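Long-range contacts in uncharacterized protein (PDB 6ULO), which is of unknown function but belongs to a family grouped with the NADP-binding Rossmann-like folds and is probably membrane-attached in its full-length form: residues 249-255 against 277-283; 227-232 against 296-302. All coordinates share one frame; numbering follows the deposited sequence.

Contact 1. Residues 249-255 against 277-283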
ATOM      1  N   SER A 249      13.800  -8.162   0.658  1.00 14.39           N
ATOM      2  CA  SER A 249      12.377  -7.830   0.588  0.55 13.78           C
ATOM      3  C   SER A 249      11.754  -7.828   1.979  1.00 13.69           C
ATOM      4  O   SER A 249      12.055  -8.708   2.795  1.00 13.63           O
ATOM      5  CB  SER A 249      11.652  -8.886  -0.257  0.55 13.02           C
ATOM      6  OG  SER A 249      12.215  -9.000  -1.555  0.55 12.65           O
ATOM      7  N   LEU A 250      10.843  -6.869   2.239  1.00 13.00           N
ATOM      8  CA  LEU A 250      10.223  -6.698   3.556  1.00 13.13           C
ATOM      9  C   LEU A 250       8.702  -6.756   3.510  1.00 12.12           C
ATOM     10  O   LEU A 250       8.068  -6.255   2.564  1.00 12.64           O
ATOM     11  CB  LEU A 250      10.572  -5.318   4.167  1.00 14.15           C
ATOM     12  CG  LEU A 250      12.012  -5.110   4.568  1.00 15.43           C
ATOM     13  CD1 LEU A 250      12.180  -3.717   5.176  1.00 16.14           C
ATOM     14  CD2 LEU A 250      12.453  -6.192   5.558  1.00 16.80           C
ATOM     15  N   VAL A 251       8.134  -7.361   4.550  1.00 11.95           N
ATOM     16  CA  VAL A 251       6.773  -7.101   5.010  1.00 11.65           C
ATOM     17  C   VAL A 251       6.771  -5.816   5.815  1.00 11.02           C
ATOM     18  O   VAL A 251       7.655  -5.615   6.659  1.00 12.08           O
ATOM     19  CB  VAL A 251       6.288  -8.247   5.920  1.00 12.02           C
ATOM     20  CG1 VAL A 251       4.926  -7.928   6.528  1.00 13.22           C
ATOM     21  CG2 VAL A 251       6.279  -9.605   5.204  1.00 13.16           C
ATOM     22  N   VAL A 252       5.759  -4.981   5.622  1.00 10.97           N
ATOM     23  CA  VAL A 252       5.464  -3.858   6.490  1.00 10.68           C
ATOM     24  C   VAL A 252       4.070  -4.063   7.074  1.00 10.33           C
ATOM     25  O   VAL A 252       3.109  -4.308   6.339  1.00 11.12           O
ATOM     26  CB  VAL A 252       5.519  -2.537   5.705  1.00 11.23           C
ATOM     27  CG1 VAL A 252       5.090  -1.354   6.618  1.00 12.83           C
ATOM     28  CG2 VAL A 252       6.884  -2.336   5.071  1.00 13.05           C
ATOM     29  N   ARG A 253       3.942  -3.926   8.401  1.00 10.13           N
ATOM     30  CA  ARG A 253       2.645  -4.062   9.057  1.00 10.55           C
ATOM     31  C   ARG A 253       2.616  -3.126  10.259  1.00 10.60           C
ATOM     32  O   ARG A 253       3.644  -2.583  10.694  1.00 11.24           O
ATOM     33  CB  ARG A 253       2.386  -5.513   9.535  1.00 11.35           C
ATOM     34  CG  ARG A 253       3.344  -5.965  10.627  1.00 11.72           C
ATOM     35  CD  ARG A 253       2.951  -7.270  11.268  1.00 12.44           C
ATOM     36  NE  ARG A 253       2.972  -8.403  10.344  1.00 12.58           N
ATOM     37  CZ  ARG A 253       4.019  -9.188  10.108  1.00 12.68           C
ATOM     38  NH1 ARG A 253       5.193  -8.952  10.677  1.00 13.85           N
ATOM     39  NH2 ARG A 253       3.893 -10.233   9.273  1.00 12.76           N
ATOM     40  N   THR A 254       1.420  -2.978  10.807  1.00 10.94           N
ATOM     41  CA  THR A 254       1.248  -2.338  12.104  1.00 11.18           C
ATOM     42  C   THR A 254       0.405  -3.246  12.990  1.00 11.83           C
ATOM     43  O   THR A 254      -0.316  -4.136  12.513  1.00 11.90           O
ATOM     44  CB  THR A 254       0.521  -0.995  11.953  1.00 12.15           C
ATOM     45  OG1 THR A 254      -0.680  -1.170  11.185  1.00 12.67           O
ATOM     46  CG2 THR A 254       1.410   0.006  11.283  1.00 13.76           C
ATOM     47  N   ILE A 255       0.523  -3.022  14.304  1.00 12.44           N
ATOM     48  CA  ILE A 255      -0.339  -3.662  15.290  1.00 12.99           C
ATOM     49  C   ILE A 255      -0.827  -2.617  16.283  1.00 12.94           C
ATOM     50  O   ILE A 255      -0.318  -1.497  16.362  1.00 13.54           O
ATOM     51  CB  ILE A 255       0.312  -4.845  16.039  1.00 14.01           C
ATOM     52  CG1 ILE A 255       1.540  -4.381  16.838  1.00 14.50           C
ATOM     53  CG2 ILE A 255       0.533  -6.058  15.070  1.00 14.35           C
ATOM     54  CD1 ILE A 255       1.934  -5.407  17.932  1.00 16.61           C
ATOM     55  N   HIS A 277       1.906   0.421  16.655  1.00 12.63           N
ATOM     56  CA  HIS A 277       3.298   0.004  16.652  1.00 12.74           C
ATOM     57  C   HIS A 277       3.609  -0.544  15.261  1.00 11.83           C
ATOM     58  O   HIS A 277       2.762  -1.213  14.653  1.00 13.29           O
ATOM     59  CB  HIS A 277       3.493  -1.074  17.732  1.00 13.23           C
ATOM     60  CG  HIS A 277       4.912  -1.496  17.930  1.00 13.01           C
ATOM     61  ND1 HIS A 277       5.707  -0.967  18.931  1.00 13.14           N
ATOM     62  CD2 HIS A 277       5.663  -2.436  17.309  1.00 13.28           C
ATOM     63  CE1 HIS A 277       6.897  -1.547  18.889  1.00 13.36           C
ATOM     64  NE2 HIS A 277       6.894  -2.449  17.918  1.00 14.06           N
ATOM     65  N   TYR A 278       4.794  -0.226  14.740  1.00 11.69           N
ATOM     66  CA  TYR A 278       5.168  -0.556  13.365  1.00 11.60           C
ATOM     67  C   TYR A 278       6.060  -1.786  13.381  1.00 11.79           C
ATOM     68  O   TYR A 278       6.790  -2.025  14.354  1.00 12.71           O
ATOM     69  CB  TYR A 278       5.891   0.662  12.729  1.00 12.60           C
ATOM     70  CG  TYR A 278       4.931   1.813  12.603  1.00 12.26           C
ATOM     71  CD1 TYR A 278       4.311   2.102  11.387  1.00 12.08           C
ATOM     72  CD2 TYR A 278       4.589   2.599  13.718  1.00 12.13           C
ATOM     73  CE1 TYR A 278       3.374   3.122  11.301  1.00 11.81           C
ATOM     74  CE2 TYR A 278       3.648   3.609  13.641  1.00 12.37           C
ATOM     75  CZ  TYR A 278       3.051   3.868  12.421  1.00 11.69           C
ATOM     76  OH  TYR A 278       2.105   4.852  12.332  1.00 12.49           O
ATOM     77  N   CYS A 279       6.061  -2.543  12.295  1.00 12.41           N
ATOM     78  CA  CYS A 279       6.850  -3.763  12.260  1.00 12.81           C
ATOM     79  C   CYS A 279       7.294  -4.053  10.829  1.00 12.17           C
ATOM     80  O   CYS A 279       6.489  -3.993   9.884  1.00 12.65           O
ATOM     81  CB  CYS A 279       6.019  -4.916  12.814  1.00 14.00           C
ATOM     82  SG  CYS A 279       6.833  -6.522  12.821  1.00 14.93           S
ATOM     83  N   VAL A 280       8.575  -4.378  10.671  1.00 12.22           N
ATOM     84  CA  VAL A 280       9.093  -4.898   9.405  1.00 12.79           C
ATOM     85  C   VAL A 280       9.644  -6.306   9.636  1.00 12.19           C
ATOM     86  O   VAL A 280      10.001  -6.685  10.758  1.00 14.05           O
ATOM     87  CB  VAL A 280      10.148  -3.976   8.757  1.00 13.65           C
ATOM     88  CG1 VAL A 280       9.525  -2.652   8.477  1.00 14.16           C
ATOM     89  CG2 VAL A 280      11.360  -3.831   9.657  1.00 15.95           C
ATOM     90  N   GLN A 281       9.730  -7.075   8.554  1.00 12.63           N
ATOM     91  CA  GLN A 281      10.126  -8.476   8.638  1.00 13.47           C
ATOM     92  C   GLN A 281      10.499  -8.904   7.235  1.00 13.24           C
ATOM     93  O   GLN A 281       9.726  -8.677   6.303  1.00 13.14           O
ATOM     94  CB  GLN A 281       8.941  -9.319   9.124  1.00 12.55           C
ATOM     95  CG  GLN A 281       9.165 -10.818   9.117  1.00 13.53           C
ATOM     96  CD  GLN A 281       7.992 -11.592   9.697  1.00 13.41           C
ATOM     97  OE1 GLN A 281       6.863 -11.070   9.791  1.00 14.69           O
ATOM     98  NE2 GLN A 281       8.252 -12.840  10.098  1.00 14.85           N
ATOM     99  N   LYS A 282      11.644  -9.539   7.059  1.00 12.69           N
ATOM    100  CA  LYS A 282      11.944 -10.023   5.707  1.00 13.46           C
ATOM    101  C   LYS A 282      10.852 -10.975   5.233  1.00 13.92           C
ATOM    102  O   LYS A 282      10.371 -11.816   5.999  1.00 14.21           O
ATOM    103  CB  LYS A 282      13.315 -10.710   5.669  1.00 14.76           C
ATOM    104  CG  LYS A 282      14.496  -9.725   5.640  1.00 18.81           C
ATOM    105  CD  LYS A 282      15.834 -10.425   5.538  1.00 23.37           C
ATOM    106  CE  LYS A 282      16.961  -9.431   5.281  1.00 26.79           C
ATOM    107  NZ  LYS A 282      18.288 -10.085   5.231  1.00 29.91           N
ATOM    108  N   ILE A 283      10.449 -10.846   3.957  1.00 14.15           N
ATOM    109  CA  ILE A 283       9.413 -11.757   3.452  1.00 13.55           C
ATOM    110  C   ILE A 283       9.871 -13.210   3.537  1.00 14.13           C
ATOM    111  O   ILE A 283       9.081 -14.104   3.865  1.00 13.68           O
ATOM    112  CB  ILE A 283       8.957 -11.393   2.028  1.00 13.55           C
ATOM    113  CG1 ILE A 283       8.525  -9.942   1.930  1.00 14.57           C
ATOM    114  CG2 ILE A 283       7.791 -12.255   1.645  1.00 14.87           C
ATOM    115  CD1 ILE A 283       8.057  -9.529   0.538  1.00 14.16           C
TER
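Ser249 accepts a hydrogen bond through its carbonyl O from Ile283 N, where strand 277-282 gives way to helix 283-291. Its CB lies against CD1 of Ile283. Leu250 and Lys282 form a non-hydrogen-bonded antiparallel pair with diverging side chains. Val251 pairs with Gln281; Val251 N reaches Gln281 O at 2.7 Å. Val252 sits beside Val280 on the face that also carries Thr254 and Tyr278. Arg253 lies on the other face. Its NH1 and NH2 both grip one atom, Gln281 OE1, at 2.8 and 3.1 Å. That oxygen lies in the guanidinium plane, while the amide plane is turned 63° from it. Gln281 NE2 is held by Asn285. With the chain bent at chi3 (64°), one face of the guanidinium has Val251 CG1 3.7 Å above it, toward the rim. NE has its partner in Glu227. The methyl CG2 of Thr254 meets Tyr278 CD1 at 3.6 Å, the two side chains pointing the same way. Ile255 closes the ladder with two backbone bonds to His277, and its CG1 packs on CB of His277. The pair lies inside a mixed sheet, between strand 218-222 and strand 315-318, and helix 299-306 packs against Ile255, Cys279 and Gln281.

Contact 2. Residues 227-232 against 296-302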
ATOM      1  N   GLU A 227      -3.662  -7.952   9.344  1.00 13.14           N
ATOM      2  CA  GLU A 227      -3.462  -9.260   9.954  1.00 13.12           C
ATOM      3  C   GLU A 227      -4.058  -9.325  11.351  1.00 13.67           C
ATOM      4  O   GLU A 227      -4.238 -10.422  11.867  1.00 14.00           O
ATOM      5  CB  GLU A 227      -1.974  -9.610  10.006  1.00 12.73           C
ATOM      6  CG  GLU A 227      -1.282  -9.762   8.638  1.00 13.45           C
ATOM      7  CD  GLU A 227       0.204  -9.613   8.788  1.00 13.15           C
ATOM      8  OE1 GLU A 227       0.648  -8.454   8.906  1.00 13.14           O
ATOM      9  OE2 GLU A 227       0.926 -10.632   8.822  1.00 13.22           O
ATOM     10  N   GLU A 228      -4.342  -8.188  11.982  1.00 14.36           N
ATOM     11  CA  GLU A 228      -4.990  -8.232  13.284  1.00 14.34           C
ATOM     12  C   GLU A 228      -6.391  -8.808  13.218  1.00 15.83           C
ATOM     13  O   GLU A 228      -6.966  -9.123  14.272  1.00 17.71           O
ATOM     14  CB  GLU A 228      -5.042  -6.825  13.880  1.00 14.69           C
ATOM     15  CG  GLU A 228      -3.663  -6.245  14.144  1.00 14.56           C
ATOM     16  CD  GLU A 228      -3.676  -5.173  15.216  1.00 15.43           C
ATOM     17  OE1 GLU A 228      -4.199  -4.071  14.961  1.00 15.76           O
ATOM     18  OE2 GLU A 228      -3.138  -5.432  16.318  1.00 15.98           O
ATOM     19  N   TYR A 229      -6.957  -8.981  12.021  1.00 15.78           N
ATOM     20  CA  TYR A 229      -8.315  -9.483  11.865  1.00 17.67           C
ATOM     21  C   TYR A 229      -8.401 -10.984  11.604  1.00 17.74           C
ATOM     22  O   TYR A 229      -9.519 -11.502  11.462  1.00 19.33           O
ATOM     23  CB  TYR A 229      -9.025  -8.728  10.736  1.00 20.33           C
ATOM     24  CG  TYR A 229      -9.271  -7.295  11.069  1.00 23.80           C
ATOM     25  CD1 TYR A 229     -10.510  -6.883  11.533  1.00 26.77           C
ATOM     26  CD2 TYR A 229      -8.254  -6.341  10.939  1.00 24.49           C
ATOM     27  CE1 TYR A 229     -10.744  -5.563  11.853  1.00 28.23           C
ATOM     28  CE2 TYR A 229      -8.481  -5.008  11.265  1.00 26.70           C
ATOM     29  CZ  TYR A 229      -9.733  -4.632  11.725  1.00 28.65           C
ATOM     30  OH  TYR A 229      -9.988  -3.321  12.050  1.00 30.60           O
ATOM     31  N   PHE A 230      -7.278 -11.705  11.545  1.00 15.51           N
ATOM     32  CA  PHE A 230      -7.378 -13.131  11.214  1.00 15.75           C
ATOM     33  C   PHE A 230      -6.170 -13.906  11.726  1.00 16.62           C
ATOM     34  O   PHE A 230      -5.058 -13.385  11.786  1.00 16.19           O
ATOM     35  CB  PHE A 230      -7.544 -13.367   9.697  1.00 16.33           C
ATOM     36  CG  PHE A 230      -6.484 -12.703   8.821  1.00 15.39           C
ATOM     37  CD1 PHE A 230      -5.245 -13.304   8.595  1.00 15.72           C
ATOM     38  CD2 PHE A 230      -6.753 -11.488   8.198  1.00 15.17           C
ATOM     39  CE1 PHE A 230      -4.306 -12.704   7.751  1.00 16.17           C
ATOM     40  CE2 PHE A 230      -5.830 -10.892   7.367  1.00 14.59           C
ATOM     41  CZ  PHE A 230      -4.605 -11.493   7.150  1.00 15.19           C
ATOM     42  N   ALA A 231      -6.403 -15.173  12.050  1.00 17.54           N
ATOM     43  CA  ALA A 231      -5.322 -16.143  12.104  1.00 17.31           C
ATOM     44  C   ALA A 231      -5.018 -16.570  10.673  1.00 16.49           C
ATOM     45  O   ALA A 231      -5.926 -16.689   9.853  1.00 18.18           O
ATOM     46  CB  ALA A 231      -5.726 -17.345  12.965  1.00 18.12           C
ATOM     47  N   TYR A 232      -3.755 -16.778  10.369  1.00 16.05           N
ATOM     48  CA  TYR A 232      -3.377 -17.057   8.981  1.00 15.75           C
ATOM     49  C   TYR A 232      -4.036 -18.326   8.466  1.00 16.40           C
ATOM     50  O   TYR A 232      -3.804 -19.400   9.034  1.00 17.31           O
ATOM     51  CB  TYR A 232      -1.874 -17.245   8.889  1.00 15.30           C
ATOM     52  CG  TYR A 232      -1.081 -16.025   9.324  1.00 14.10           C
ATOM     53  CD1 TYR A 232      -1.217 -14.815   8.650  1.00 13.98           C
ATOM     54  CD2 TYR A 232      -0.195 -16.077  10.396  1.00 15.00           C
ATOM     55  CE1 TYR A 232      -0.506 -13.695   9.009  1.00 14.56           C
ATOM     56  CE2 TYR A 232       0.536 -14.961  10.764  1.00 14.44           C
ATOM     57  CZ  TYR A 232       0.375 -13.769  10.073  1.00 13.75           C
ATOM     58  OH  TYR A 232       1.126 -12.686  10.469  1.00 14.31           O
ATOM     59  N   GLY A 296      -3.198 -21.561  14.865  1.00 22.75           N
ATOM     60  CA  GLY A 296      -3.731 -20.291  15.290  1.00 21.59           C
ATOM     61  C   GLY A 296      -2.759 -19.138  15.217  1.00 19.46           C
ATOM     62  O   GLY A 296      -3.060 -18.068  15.753  1.00 20.22           O
ATOM     63  N   LEU A 297      -1.629 -19.303  14.520  1.00 17.73           N
ATOM     64  CA  LEU A 297      -0.637 -18.237  14.400  1.00 15.96           C
ATOM     65  C   LEU A 297      -1.246 -16.970  13.821  1.00 15.96           C
ATOM     66  O   LEU A 297      -2.025 -17.000  12.861  1.00 16.66           O
ATOM     67  CB  LEU A 297       0.509 -18.690  13.486  1.00 16.56           C
ATOM     68  CG  LEU A 297       1.702 -17.740  13.385  1.00 16.33           C
ATOM     69  CD1 LEU A 297       2.435 -17.711  14.742  1.00 16.59           C
ATOM     70  CD2 LEU A 297       2.617 -18.177  12.234  1.00 16.78           C
ATOM     71  N   ARG A 298      -0.853 -15.851  14.418  1.00 15.74           N
ATOM     72  CA  ARG A 298      -1.281 -14.509  14.051  1.00 16.14           C
ATOM     73  C   ARG A 298      -0.064 -13.600  14.103  1.00 15.96           C
ATOM     74  O   ARG A 298       0.947 -13.943  14.721  1.00 16.00           O
ATOM     75  CB  ARG A 298      -2.295 -13.965  15.078  1.00 17.65           C
ATOM     76  CG  ARG A 298      -3.682 -14.563  14.968  1.00 18.51           C
ATOM     77  CD  ARG A 298      -4.528 -14.277  16.214  1.00 19.59           C
ATOM     78  NE  ARG A 298      -5.860 -14.864  16.118  1.00 21.05           N
ATOM     79  CZ  ARG A 298      -6.920 -14.282  15.566  1.00 21.70           C
ATOM     80  NH1 ARG A 298      -6.834 -13.061  15.049  1.00 20.71           N
ATOM     81  NH2 ARG A 298      -8.083 -14.917  15.544  1.00 23.40           N
ATOM     82  N   SER A 299      -0.167 -12.417  13.472  1.00 15.60           N
ATOM     83  CA  SER A 299       0.976 -11.496  13.465  1.00 14.95           C
ATOM     84  C   SER A 299       1.462 -11.169  14.885  1.00 16.04           C
ATOM     85  O   SER A 299       2.666 -11.006  15.098  1.00 16.52           O
ATOM     86  CB  SER A 299       0.661 -10.212  12.685  1.00 14.96           C
ATOM     87  OG  SER A 299      -0.403  -9.500  13.267  1.00 14.85           O
ATOM     88  N   LEU A 300       0.551 -11.054  15.864  1.00 16.39           N
ATOM     89  CA  LEU A 300       0.987 -10.725  17.219  1.00 17.84           C
ATOM     90  C   LEU A 300       1.961 -11.781  17.736  1.00 18.29           C
ATOM     91  O   LEU A 300       3.029 -11.460  18.276  1.00 18.88           O
ATOM     92  CB  LEU A 300      -0.226 -10.607  18.142  1.00 18.72           C
ATOM     93  CG  LEU A 300       0.092 -10.470  19.648  1.00 20.12           C
ATOM     94  CD1 LEU A 300       0.896  -9.183  19.953  1.00 20.49           C
ATOM     95  CD2 LEU A 300      -1.208 -10.535  20.451  1.00 21.21           C
ATOM     96  N   GLN A 301       1.613 -13.049  17.556  1.00 18.09           N
ATOM     97  CA  GLN A 301       2.481 -14.122  18.023  1.00 19.15           C
ATOM     98  C   GLN A 301       3.812 -14.138  17.275  1.00 18.66           C
ATOM     99  O   GLN A 301       4.866 -14.381  17.867  1.00 18.90           O
ATOM    100  CB  GLN A 301       1.758 -15.461  17.896  1.00 19.89           C
ATOM    101  CG  GLN A 301       2.631 -16.639  18.320  1.00 21.14           C
ATOM    102  CD  GLN A 301       1.921 -17.977  18.236  1.00 22.99           C
ATOM    103  OE1 GLN A 301       0.753 -18.062  17.852  1.00 23.41           O
ATOM    104  NE2 GLN A 301       2.635 -19.037  18.589  1.00 24.72           N
ATOM    105  N   VAL A 302       3.789 -13.882  15.963  1.00 17.07           N
ATOM    106  CA  VAL A 302       5.031 -13.729  15.202  1.00 17.07           C
ATOM    107  C   VAL A 302       5.935 -12.680  15.846  1.00 17.97           C
ATOM    108  O   VAL A 302       7.153 -12.870  15.983  1.00 18.14           O
ATOM    109  CB  VAL A 302       4.691 -13.382  13.737  1.00 16.89           C
ATOM    110  CG1 VAL A 302       5.951 -13.016  12.939  1.00 17.21           C
ATOM    111  CG2 VAL A 302       3.950 -14.551  13.078  1.00 17.47           C
TER
HETATM  112  O   HOH W   1      -4.604 -11.428  14.484  1.00 19.10           O
HETATM  113  O   HOH W   2      -8.958 -11.020  14.938  1.00 25.10           O
HETATM  114  O   HOH W   3     -10.173 -13.238  14.145  1.00 35.62           O
HETATM  115  O   HOH W   4      -2.357 -12.580  11.597  1.00 14.81           O
HETATM  116  O   HOH W   5      -2.688 -19.580  11.615  1.00 20.02           O
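Tyr232 and Leu297 meet at the tight end of this contact. Tyr232 N donates a nearly straight hydrogen bond to Leu297 O at 3.0 Å, and the acceptor is approached almost head-on, with a C=O...N angle of 173°. The ring of Tyr232 follows the second segment into the core. Its CD2 touches Leu297 CG, which lies at the ring edge, at 3.9 Å. Further along the same edge, CE2 meets the methyl CG2 of Val302. The hydroxyl OH ends over the first turn of the helix, 3.2 Å from Ser299 CA. It donates to Glu227 OE2 at 2.6 Å, from above the carboxylate plane. Glu227 is thus held at both oxygens, since OE1 has a partner in strand 249-255. Ser299 packs against Glu227, its OG 3.6 Å from Glu227 CB. A water accepts from Ser299 N, donates to Phe230 O and lies over the rim of one Tyr232 face.

The arrangement joins a loop to the start of a helix, in a domain whose family is grouped with Rossmann-like folds. The loop, which opens with a short 3-10 turn, follows strand 218-222 and leads to helix 234-241. The helix is 299-306, where Arg298 holds the N-cap position and its O accepts from Val302 N.

On the solvent side, water takes over. Arg298 runs out extended from CG to NE, and its guanidinium lies flat over the backbone, with Ala231 N 3.6 Å above the plane centre. Waters then link its nitrogens to the loop carbonyls. NH1 reaches Glu227 O through one water and Glu228 O through another; NH2 reaches Tyr229 O through a third. Near Gly296, one more water donates to both Tyr232 O and Leu297 O at 2.8 and 2.9 Å.

The centres of contacts 1 and 2 lie about 13 Å apart, on the same side of the chain's centre. Along the sequence the order is 227-232, 249-255, 277-283, 296-302, so the strand pair of contact 1 falls wholly between the two segments of contact 2. The contacts touch directly. Glu227 OE1 and Arg253 NE form a salt bridge at 2.7 Å, Glu228 packs on Ile255, and Val302 packs on Gln281. Contact 1 belongs to the mixed sheet, whereas contact 2 lies nearer the surface and joins the loop after strand 218-222 to helix 299-306. Together they tie that loop and helix to one face of the sheet within the DUF7790 family region.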